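Local coordinates for helicase-like protein (Bacteroides thetaiotaomicron, PDB 2FG1), which is of unknown function but, as a macro-domain protein, probably removes ADP-ribose from modified thymidine in DNA by hydrolysis, at residues M48-E51 with A52-W56; Y89-S92 with K93-P97; A111-T114 with I115-A119; M138-I141 with I142-L146. One frame throughout, in Å; residues are numbered along the deposited sequence. Where two conformers were deposited one is given.

Followed from the N terminus, the four contacts come strictly in series; none nests in or crosses another, and each is local: three join successive turns of a helix, and contact 2 the two arms of a turn. Contact 1 lies on helix 48-59, which packs on strands 68-74 and 77-85 of the mixed macro-domain sheet. Contact 2 closes the tip of the surface loop between strand 77-85 and helix 100-117. Contact 3 ends that helix just before strand 120-123, and contact 4 lies on helix 135-147, which leads toward strand 153-157. Contacts 3 and 4 touch where Ala111 CB meets Glu145 O at 3.5 Å; contacts 1 and 4 sit on opposite sides of the chain's centre.

Contact 1 (M48-E51 with A52-W56); sequences MPEE and AYRQW
Glu50 and Arg54, one turn apart on helix 48-59, form an i to i+4 salt bridge on this amphipathic helix of the macro domain. Both side chains run the same way, side by side. In Glu50, CG lies anti to the backbone N (chi1 178°) and the chain stays extended, which carries the carboxylate out to the guanidinium edge. OE2 of Glu50 accepts both Arg54 NE and Arg54 NH2, each at 2.9 Å: NE meets its anti lone pair, while NH2 arrives from above the carboxylate plane. The other oxygen, OE1, is held by Ser43 OG, and two long, flexible charged residues suit this partly exposed face. Glu51 repeats the spacing with Gln55, its chain bending at chi2 (63°) to swing the acid forward. On the buried side, Pro49 packs on Val71, Val73 and Val79, and its ring, with no amide hydrogen to offer, is well placed in the first turn. The Tyr53 ring meets Trp34 and Phe63 at a slant, its OH bonded to Asn29 O. Gln55 NE2 completes the second pair, giving Glu51 OE2 a nearly straight bond of 2.8 Å that lies in the plane of the Gln55 amide.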
loop_
_atom_site.group_PDB
_atom_site.type_symbol
_atom_site.label_atom_id
_atom_site.label_comp_id
_atom_site.label_asym_id
_atom_site.label_seq_id
_atom_site.Cartn_x
_atom_site.Cartn_y
_atom_site.Cartn_z
HETATM N N MSE A 48 10.833 -10.642 -3.187
HETATM C CA MSE A 48 10.816 -10.419 -1.740
HETATM C C MSE A 48 9.460 -10.026 -1.139
HETATM O O MSE A 48 9.061 -10.593 -0.122
HETATM C CB MSE A 48 11.899 -9.417 -1.314
HETATM C CG MSE A 48 11.942 -9.157 0.189
HETATM SE SE MSE A 48 12.422 -10.735 1.196
HETATM C CE MSE A 48 14.212 -10.871 0.424
ATOM N N PRO A 49 8.757 -9.036 -1.730
ATOM C CA PRO A 49 7.473 -8.662 -1.109
ATOM C C PRO A 49 6.503 -9.838 -0.971
ATOM O O PRO A 49 5.921 -10.032 0.095
ATOM C CB PRO A 49 6.923 -7.576 -2.047
ATOM C CG PRO A 49 8.146 -6.994 -2.686
ATOM C CD PRO A 49 9.052 -8.193 -2.910
ATOM N N GLU A 50 6.362 -10.627 -2.035
ATOM C CA GLU A 50 5.478 -11.780 -1.996
ATOM C C GLU A 50 5.924 -12.813 -0.955
ATOM O O GLU A 50 5.115 -13.303 -0.162
ATOM C CB GLU A 50 5.409 -12.440 -3.376
ATOM C CG GLU A 50 4.527 -13.692 -3.374
ATOM C CD GLU A 50 4.422 -14.362 -4.726
ATOM O OE1 GLU A 50 4.855 -13.788 -5.756
ATOM O OE2 GLU A 50 3.897 -15.496 -4.744
ATOM N N GLU A 51 7.211 -13.141 -0.968
ATOM C CA GLU A 51 7.704 -14.179 -0.061
ATOM C C GLU A 51 7.562 -13.759 1.403
ATOM O O GLU A 51 7.152 -14.552 2.255
ATOM C CB GLU A 51 9.132 -14.589 -0.403
ATOM C CG GLU A 51 9.721 -15.615 0.594
ATOM C CD GLU A 51 8.990 -16.955 0.631
ATOM O OE1 GLU A 51 8.086 -17.198 -0.212
ATOM O OE2 GLU A 51 9.338 -17.782 1.506
ATOM N N ALA A 52 7.874 -12.498 1.686
ATOM C CA ALA A 52 7.722 -11.975 3.032
ATOM C C ALA A 52 6.263 -12.034 3.471
ATOM O O ALA A 52 5.960 -12.403 4.605
ATOM C CB ALA A 52 8.275 -10.553 3.110
ATOM N N TYR A 53 5.359 -11.659 2.562
ATOM C CA TYR A 53 3.930 -11.676 2.876
ATOM C C TYR A 53 3.422 -13.102 3.135
ATOM O O TYR A 53 2.666 -13.340 4.077
ATOM C CB TYR A 53 3.149 -11.039 1.724
ATOM C CG TYR A 53 1.653 -11.173 1.830
ATOM C CD1 TYR A 53 0.907 -10.309 2.623
ATOM C CD2 TYR A 53 0.981 -12.162 1.119
ATOM C CE1 TYR A 53 -0.475 -10.434 2.713
ATOM C CE2 TYR A 53 -0.394 -12.288 1.194
ATOM C CZ TYR A 53 -1.114 -11.429 1.988
ATOM O OH TYR A 53 -2.484 -11.584 2.035
ATOM N N ARG A 54 3.823 -14.044 2.288
ATOM C CA ARG A 54 3.382 -15.424 2.455
ATOM C C ARG A 54 3.917 -16.035 3.758
ATOM O O ARG A 54 3.204 -16.752 4.455
ATOM C CB ARG A 54 3.782 -16.252 1.240
ATOM C CG ARG A 54 3.014 -15.847 -0.023
ATOM C CD ARG A 54 3.108 -16.933 -1.068
ATOM N NE ARG A 54 2.641 -16.555 -2.405
ATOM C CZ ARG A 54 1.370 -16.533 -2.823
ATOM N NH1 ARG A 54 0.363 -16.777 -1.986
ATOM N NH2 ARG A 54 1.122 -16.244 -4.097
ATOM N N GLN A 55 5.151 -15.685 4.125
ATOM C CA GLN A 55 5.688 -16.134 5.418
ATOM C C GLN A 55 4.945 -15.478 6.571
ATOM O O GLN A 55 4.675 -16.104 7.595
ATOM C CB GLN A 55 7.189 -15.868 5.539
ATOM C CG GLN A 55 8.032 -16.772 4.650
ATOM C CD GLN A 55 9.505 -16.768 5.013
ATOM O OE1 GLN A 55 9.868 -16.545 6.177
ATOM N NE2 GLN A 55 10.358 -17.045 4.031
ATOM N N TRP A 56 4.605 -14.203 6.405
ATOM C CA TRP A 56 3.818 -13.497 7.410
ATOM C C TRP A 56 2.458 -14.177 7.645
ATOM O O TRP A 56 2.055 -14.412 8.793
ATOM C CB TRP A 56 3.658 -12.045 6.963
ATOM C CG TRP A 56 3.014 -11.094 7.926
ATOM C CD1 TRP A 56 2.851 -11.234 9.279
ATOM C CD2 TRP A 56 2.483 -9.819 7.584
ATOM N NE1 TRP A 56 2.213 -10.119 9.791
ATOM C CE2 TRP A 56 1.985 -9.235 8.769
ATOM C CE3 TRP A 56 2.360 -9.117 6.380
ATOM C CZ2 TRP A 56 1.384 -7.970 8.786
ATOM C CZ3 TRP A 56 1.771 -7.857 6.402
ATOM C CH2 TRP A 56 1.299 -7.298 7.598
#

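Contact 2 (Y89-S92 with K93-P97); sequences YKDS and KGLPP
Asp91 holds a type I beta turn, running from Asp91 to Gly94, with both its carbonyl and its carboxylate. This is the tight part. Gly94 N returns to Asp91 O at 2.9 Å, and OD2 of Asp91 takes Leu95 N at 2.8 Å from above the carboxylate plane, with a weak bond from Lys93 N. CG of Asp91 sits between its backbone N and carbonyl carbon (chi1 73°), folding the short acid over the turn. OD1 receives Lys93 NZ at 2.8 Å on its syn lone pair, the lysine chain bending twice. A second backbone bond, Asp91 N to Leu95 O, ties the two arms together, and Gly94 suits its place because its phi is positive (85°). Replacing Asp91 with an alanine would probably leave Lys93 NZ and Leu95 N without their acceptor and make the turn more mobile. The solvent side is looser, with exposed Ser92 and the end of Lys90. Nearer the base, Lys90 CA makes a CA-H...O contact with Leu95 O (3.2 Å) and Pro97 CG meets Tyr89 O (3.7 Å). Beyond the turn, Pro97 pairs through its backbone with His86, and Pro96 O accepts Arg99 NH1, fixing the loop's return between strand 77-85 and helix 100-117.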
loop_
_atom_site.group_PDB
_atom_site.type_symbol
_atom_site.label_atom_id
_atom_site.label_comp_id
_atom_site.label_asym_id
_atom_site.label_seq_id
_atom_site.Cartn_x
_atom_site.Cartn_y
_atom_site.Cartn_z
ATOM N N TYR A 89 -13.256 -11.466 -1.934
ATOM C CA TYR A 89 -14.562 -11.186 -2.530
ATOM C C TYR A 89 -15.485 -10.499 -1.532
ATOM O O TYR A 89 -15.236 -10.536 -0.328
ATOM C CB TYR A 89 -15.215 -12.485 -3.012
ATOM C CG TYR A 89 -14.366 -13.283 -3.973
ATOM C CD1 TYR A 89 -14.178 -12.859 -5.289
ATOM C CD2 TYR A 89 -13.751 -14.465 -3.567
ATOM C CE1 TYR A 89 -13.398 -13.597 -6.177
ATOM C CE2 TYR A 89 -12.976 -15.211 -4.445
ATOM C CZ TYR A 89 -12.802 -14.772 -5.746
ATOM O OH TYR A 89 -12.030 -15.509 -6.615
ATOM N N LYS A 90 -16.556 -9.888 -2.043
ATOM C CA LYS A 90 -17.558 -9.260 -1.187
ATOM C C LYS A 90 -18.142 -10.271 -0.200
ATOM O O LYS A 90 -18.157 -11.475 -0.468
ATOM C CB LYS A 90 -18.664 -8.607 -2.023
ATOM C CG LYS A 90 -19.349 -9.539 -3.009
ATOM C CD LYS A 90 -20.342 -8.781 -3.872
ATOM C CE LYS A 90 -21.057 -9.709 -4.841
ATOM N NZ LYS A 90 -21.957 -10.671 -4.146
ATOM N N ASP A 91 -18.607 -9.780 0.949
ATOM C CA ASP A 91 -19.221 -10.659 1.952
ATOM C C ASP A 91 -20.668 -11.031 1.587
ATOM O O ASP A 91 -21.164 -10.647 0.519
ATOM C CB ASP A 91 -19.098 -10.075 3.375
ATOM C CG ASP A 91 -20.026 -8.892 3.627
ATOM O OD1 ASP A 91 -19.908 -8.286 4.719
ATOM O OD2 ASP A 91 -20.872 -8.562 2.762
ATOM N N SER A 92 -21.331 -11.761 2.484
ATOM C CA SER A 92 -22.684 -12.280 2.249
ATOM C C SER A 92 -23.746 -11.199 2.023
ATOM O O SER A 92 -24.764 -11.452 1.371
ATOM C CB SER A 92 -23.109 -13.199 3.400
ATOM O OG SER A 92 -22.236 -14.311 3.512
ATOM N N LYS A 93 -23.509 -10.008 2.571
ATOM C CA LYS A 93 -24.415 -8.868 2.390
ATOM C C LYS A 93 -23.936 -7.892 1.307
ATOM O O LYS A 93 -24.493 -6.771 1.162
ATOM C CB LYS A 93 -24.666 -8.143 3.723
ATOM C CG LYS A 93 -23.507 -8.195 4.719
ATOM C CD LYS A 93 -23.696 -7.183 5.838
ATOM C CE LYS A 93 -22.746 -6.007 5.678
ATOM N NZ LYS A 93 -21.379 -6.364 6.136
ATOM N N GLY A 94 -22.908 -8.323 0.551
ATOM C CA GLY A 94 -22.450 -7.554 -0.604
ATOM C C GLY A 94 -21.457 -6.452 -0.275
ATOM O O GLY A 94 -21.131 -5.628 -1.129
ATOM N N LEU A 95 -20.964 -6.432 0.961
ATOM C CA LEU A 95 -19.959 -5.450 1.348
ATOM C C LEU A 95 -18.615 -5.794 0.704
ATOM O O LEU A 95 -18.100 -6.889 0.907
ATOM C CB LEU A 95 -19.830 -5.382 2.870
ATOM C CG LEU A 95 -18.928 -4.294 3.454
ATOM C CD1 LEU A 95 -19.535 -2.901 3.271
ATOM C CD2 LEU A 95 -18.653 -4.586 4.924
ATOM N N PRO A 96 -18.047 -4.858 -0.082
ATOM C CA PRO A 96 -16.750 -5.088 -0.734
ATOM C C PRO A 96 -15.605 -5.299 0.280
ATOM O O PRO A 96 -15.728 -4.867 1.433
ATOM C CB PRO A 96 -16.534 -3.806 -1.552
ATOM C CG PRO A 96 -17.878 -3.172 -1.663
ATOM C CD PRO A 96 -18.607 -3.535 -0.416
ATOM N N PRO A 97 -14.512 -5.978 -0.129
ATOM C CA PRO A 97 -13.389 -6.263 0.783
ATOM C C PRO A 97 -12.711 -5.051 1.443
ATOM O O PRO A 97 -12.215 -5.180 2.563
ATOM C CB PRO A 97 -12.369 -6.986 -0.111
ATOM C CG PRO A 97 -13.180 -7.568 -1.212
ATOM C CD PRO A 97 -14.290 -6.581 -1.461
#

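Contact 3 (A111-T114 with I115-A119); sequences ALFT and IAHKA
Ala111 to Thr114 continue helix 100-117 into its final turn, where the backbone bonds Ala111 O to Ile115 N and Leu112 O to Ala116 N, each 3.0 Å, still follow the i to i+4 pattern. The helix then closes in a Schellman motif: Lys118 takes positive phi (54°), and Ala119 N turns back to Thr114 O at 2.9 Å. Lys118 is exposed and its CB points away from the helix turn, so a long polar residue is tolerated at this bend. The turn leads directly to strand 120-123 of the macro-domain sheet.

Of the side chains, Phe113 and His117 carry the contact. With CG anti to the backbone N (chi1 -178°), the phenylalanine ring leans along the helix toward its end, and the imidazole lies over one face of it. His117 ND1 sits above the centre of the Phe113 ring, 3.5 Å from its plane, while the two ring planes meet obliquely at 32°. Phe70 stacks on Phe113 and Tyr78 meets it edge-to-face, so an aromatic residue fits this site. Thr114, turned inward against Val23 and Ile151, suits a buried place because its OG1 is satisfied by Val110 O within the same helix. His117 adds a side-chain bond to a backbone one: Phe113 O is gripped from opposite faces of its plane by His117 N and by His117 ND1, the latter at 2.9 Å.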
loop_
_atom_site.group_PDB
_atom_site.type_symbol
_atom_site.label_atom_id
_atom_site.label_comp_id
_atom_site.label_asym_id
_atom_site.label_seq_id
_atom_site.Cartn_x
_atom_site.Cartn_y
_atom_site.Cartn_z
ATOM N N ALA A 111 3.331 6.339 7.802
ATOM C CA ALA A 111 3.774 7.700 8.108
ATOM C C ALA A 111 5.000 7.690 9.031
ATOM O O ALA A 111 5.973 8.400 8.781
ATOM C CB ALA A 111 2.645 8.513 8.712
ATOM N N LEU A 112 4.953 6.892 10.093
ATOM C CA LEU A 112 6.089 6.817 11.017
ATOM C C LEU A 112 7.334 6.278 10.327
ATOM O O LEU A 112 8.428 6.811 10.504
ATOM C CB LEU A 112 5.743 5.952 12.224
ATOM C CG LEU A 112 4.601 6.456 13.101
ATOM C CD1 LEU A 112 4.204 5.391 14.100
ATOM C CD2 LEU A 112 4.984 7.714 13.808
ATOM N N PHE A 113 7.161 5.231 9.532
ATOM C CA PHE A 113 8.289 4.613 8.839
ATOM C C PHE A 113 8.936 5.590 7.846
ATOM O O PHE A 113 10.170 5.729 7.802
ATOM C CB PHE A 113 7.816 3.336 8.129
ATOM C CG PHE A 113 8.911 2.577 7.419
ATOM C CD1 PHE A 113 9.534 1.500 8.035
ATOM C CD2 PHE A 113 9.292 2.916 6.127
ATOM C CE1 PHE A 113 10.538 0.778 7.372
ATOM C CE2 PHE A 113 10.305 2.211 5.459
ATOM C CZ PHE A 113 10.921 1.142 6.085
ATOM N N THR A 114 8.088 6.258 7.073
ATOM C CA THR A 114 8.522 7.178 6.049
ATOM C C THR A 114 9.249 8.379 6.680
ATOM O O THR A 114 10.307 8.782 6.199
ATOM C CB THR A 114 7.302 7.558 5.179
ATOM O OG1 THR A 114 6.838 6.378 4.494
ATOM C CG2 THR A 114 7.630 8.618 4.179
ATOM N N ILE A 115 8.706 8.908 7.776
ATOM C CA ILE A 115 9.335 10.014 8.511
ATOM C C ILE A 115 10.733 9.578 8.987
ATOM O O ILE A 115 11.723 10.281 8.757
ATOM C CB ILE A 115 8.479 10.504 9.684
ATOM C CG1 ILE A 115 7.253 11.258 9.157
ATOM C CG2 ILE A 115 9.317 11.444 10.578
ATOM C CD1 ILE A 115 6.144 11.455 10.199
ATOM N N ALA A 116 10.815 8.396 9.584
ATOM C CA ALA A 116 12.084 7.898 10.134
ATOM C C ALA A 116 13.146 7.723 9.047
ATOM O O ALA A 116 14.330 7.989 9.278
ATOM C CB ALA A 116 11.857 6.599 10.857
ATOM N N HIS A 117 12.706 7.295 7.863
ATOM C CA HIS A 117 13.636 7.020 6.769
ATOM C C HIS A 117 13.765 8.169 5.766
ATOM O O HIS A 117 14.462 8.035 4.749
ATOM C CB HIS A 117 13.280 5.692 6.093
ATOM C CG HIS A 117 13.515 4.505 6.970
ATOM N ND1 HIS A 117 12.542 3.980 7.792
ATOM C CD2 HIS A 117 14.627 3.762 7.181
ATOM C CE1 HIS A 117 13.040 2.953 8.459
ATOM N NE2 HIS A 117 14.303 2.800 8.105
ATOM N N LYS A 118 13.129 9.302 6.066
ATOM C CA LYS A 118 13.145 10.490 5.193
ATOM C C LYS A 118 12.697 10.115 3.778
ATOM O O LYS A 118 13.284 10.561 2.781
ATOM C CB LYS A 118 14.530 11.155 5.186
ATOM C CG LYS A 118 15.016 11.562 6.576
ATOM C CD LYS A 118 16.386 12.228 6.519
ATOM C CE LYS A 118 16.878 12.584 7.923
ATOM N NZ LYS A 118 15.879 13.423 8.657
ATOM N N ALA A 119 11.644 9.304 3.713
ATOM C CA ALA A 119 11.228 8.685 2.467
ATOM C C ALA A 119 10.016 9.353 1.848
ATOM O O ALA A 119 9.318 10.136 2.495
ATOM C CB ALA A 119 10.964 7.218 2.690
#

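Contact 4 (M138-I141 with I142-L146); sequences MEQI and IKEEL
Gln140 reaches Glu144 because its CG stands anti to the backbone N (chi1 -176°) and its chain then bends at chi2, while Glu144 sets CG beside its own N (chi1 -67°) and runs extended. Thus the ends of two residues one turn apart converge. NE2 of Gln140 gives Glu144 OE2 a bond of 2.8 Å at 165°, on the anti side of that oxygen and near the glutamine's amide plane. The other oxygen of Glu144 makes a salt bridge to Arg104, so the acid joins its own helix to helix 100-117. A leucine in place of Glu144 would probably leave Gln140 NE2 without this acceptor and Arg104 without one of its charge partners.

The opposite charges of Glu139 and Lys143 come near without a salt bridge, Glu139 OE1 lying 4.2 Å from Lys143 NZ. A water spans the pair instead: it donates to Glu139 OE2 and accepts from Lys143 NZ at 2.9 Å. A second water links Lys143 NZ to Gln140 OE1, to which it donates at 2.7 Å. Glu139 OE2 is also bonded to Tyr8 OH. Long polar chains suit this outer face, and apolar ones the inner: Ile142 CD1 touches CG of selenomethionine Met138 at 4.0 Å, and Ile142 rests on Met123 and Val153. Buried Glu145 is probably kept ionised by salt bridges to Arg104, Lys108 and Lys149. Such an amphipathic helix, apolar toward the strands and helix 100-117 and largely polar outside, is the connection of a beta-alpha-beta crossover, here strand 120-123, helix 135-147, strand 153-157.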
loop_
_atom_site.group_PDB
_atom_site.type_symbol
_atom_site.label_atom_id
_atom_site.label_comp_id
_atom_site.label_asym_id
_atom_site.label_seq_id
_atom_site.Cartn_x
_atom_site.Cartn_y
_atom_site.Cartn_z
HETATM N N MSE A 138 -10.572 7.347 -0.419
HETATM C CA MSE A 138 -9.207 6.886 -0.240
HETATM C C MSE A 138 -8.218 8.052 -0.320
HETATM O O MSE A 138 -7.299 8.166 0.502
HETATM C CB MSE A 138 -8.900 5.853 -1.318
HETATM C CG MSE A 138 -7.634 5.092 -1.077
HETATM SE SE MSE A 138 -7.714 4.004 0.543
HETATM C CE MSE A 138 -8.976 2.762 -0.053
ATOM N N GLU A 139 -8.442 8.940 -1.281
ATOM C CA GLU A 139 -7.574 10.100 -1.461
ATOM C C GLU A 139 -7.551 10.979 -0.208
ATOM O O GLU A 139 -6.493 11.479 0.189
ATOM C CB GLU A 139 -8.024 10.923 -2.675
ATOM C CG GLU A 139 -7.085 12.070 -2.996
ATOM C CD GLU A 139 -7.616 13.020 -4.041
ATOM O OE1 GLU A 139 -8.848 13.213 -4.095
ATOM O OE2 GLU A 139 -6.790 13.598 -4.785
ATOM N N GLN A 140 -8.710 11.153 0.415
ATOM C CA GLN A 140 -8.818 11.991 1.613
ATOM C C GLN A 140 -8.000 11.386 2.761
ATOM O O GLN A 140 -7.294 12.099 3.481
ATOM C CB GLN A 140 -10.284 12.184 1.999
ATOM C CG GLN A 140 -10.486 13.125 3.190
ATOM C CD GLN A 140 -9.962 14.528 2.943
ATOM O OE1 GLN A 140 -10.145 15.094 1.866
ATOM N NE2 GLN A 140 -9.326 15.111 3.959
ATOM N N ILE A 141 -8.067 10.071 2.920
ATOM C CA ILE A 141 -7.274 9.389 3.941
ATOM C C ILE A 141 -5.773 9.576 3.696
ATOM O O ILE A 141 -5.008 9.864 4.634
ATOM C CB ILE A 141 -7.624 7.889 4.015
ATOM C CG1 ILE A 141 -9.110 7.702 4.361
ATOM C CG2 ILE A 141 -6.736 7.175 5.037
ATOM C CD1 ILE A 141 -9.608 6.255 4.186
ATOM N N ILE A 142 -5.348 9.431 2.442
ATOM C CA ILE A 142 -3.958 9.615 2.058
ATOM C C ILE A 142 -3.492 11.053 2.325
ATOM O O ILE A 142 -2.381 11.267 2.846
ATOM C CB ILE A 142 -3.771 9.228 0.580
ATOM C CG1 ILE A 142 -3.984 7.718 0.393
ATOM C CG2 ILE A 142 -2.383 9.646 0.082
ATOM C CD1 ILE A 142 -4.301 7.301 -1.044
ATOM N N LYS A 143 -4.323 12.036 1.986
ATOM C CA LYS A 143 -3.991 13.431 2.255
ATOM C C LYS A 143 -3.745 13.614 3.748
ATOM O O LYS A 143 -2.738 14.199 4.155
ATOM C CB LYS A 143 -5.124 14.352 1.805
ATOM C CG LYS A 143 -5.218 14.593 0.312
ATOM C CD LYS A 143 -6.455 15.427 0.007
ATOM C CE LYS A 143 -6.634 15.615 -1.486
ATOM N NZ LYS A 143 -7.777 16.523 -1.787
ATOM N N GLU A 144 -4.669 13.124 4.568
ATOM C CA GLU A 144 -4.584 13.329 6.001
ATOM C C GLU A 144 -3.378 12.633 6.620
ATOM O O GLU A 144 -2.687 13.220 7.459
ATOM C CB GLU A 144 -5.862 12.841 6.660
ATOM C CG GLU A 144 -7.061 13.675 6.286
ATOM C CD GLU A 144 -8.356 13.055 6.742
ATOM O OE1 GLU A 144 -8.330 12.068 7.501
ATOM O OE2 GLU A 144 -9.415 13.571 6.339
ATOM N N GLU A 145 -3.137 11.386 6.235
ATOM C CA GLU A 145 -2.118 10.590 6.921
ATOM C C GLU A 145 -0.705 10.817 6.414
ATOM O O GLU A 145 0.238 10.532 7.147
ATOM C CB GLU A 145 -2.462 9.095 6.888
ATOM C CG GLU A 145 -3.727 8.720 7.659
ATOM C CD GLU A 145 -3.660 9.017 9.155
ATOM O OE1 GLU A 145 -2.561 9.314 9.682
ATOM O OE2 GLU A 145 -4.709 8.954 9.821
ATOM N N LEU A 146 -0.546 11.295 5.180
ATOM C CA LEU A 146 0.791 11.451 4.584
ATOM C C LEU A 146 1.092 12.879 4.152
ATOM O O LEU A 146 2.051 13.493 4.627
ATOM C CB LEU A 146 0.998 10.472 3.413
ATOM C CG LEU A 146 0.897 8.985 3.770
ATOM C CD1 LEU A 146 0.945 8.130 2.519
ATOM C CD2 LEU A 146 1.983 8.550 4.773
HETATM O O HOH W 1 -7.774 16.217 -4.676
HETATM O O HOH W 2 -10.046 15.257 -0.813
#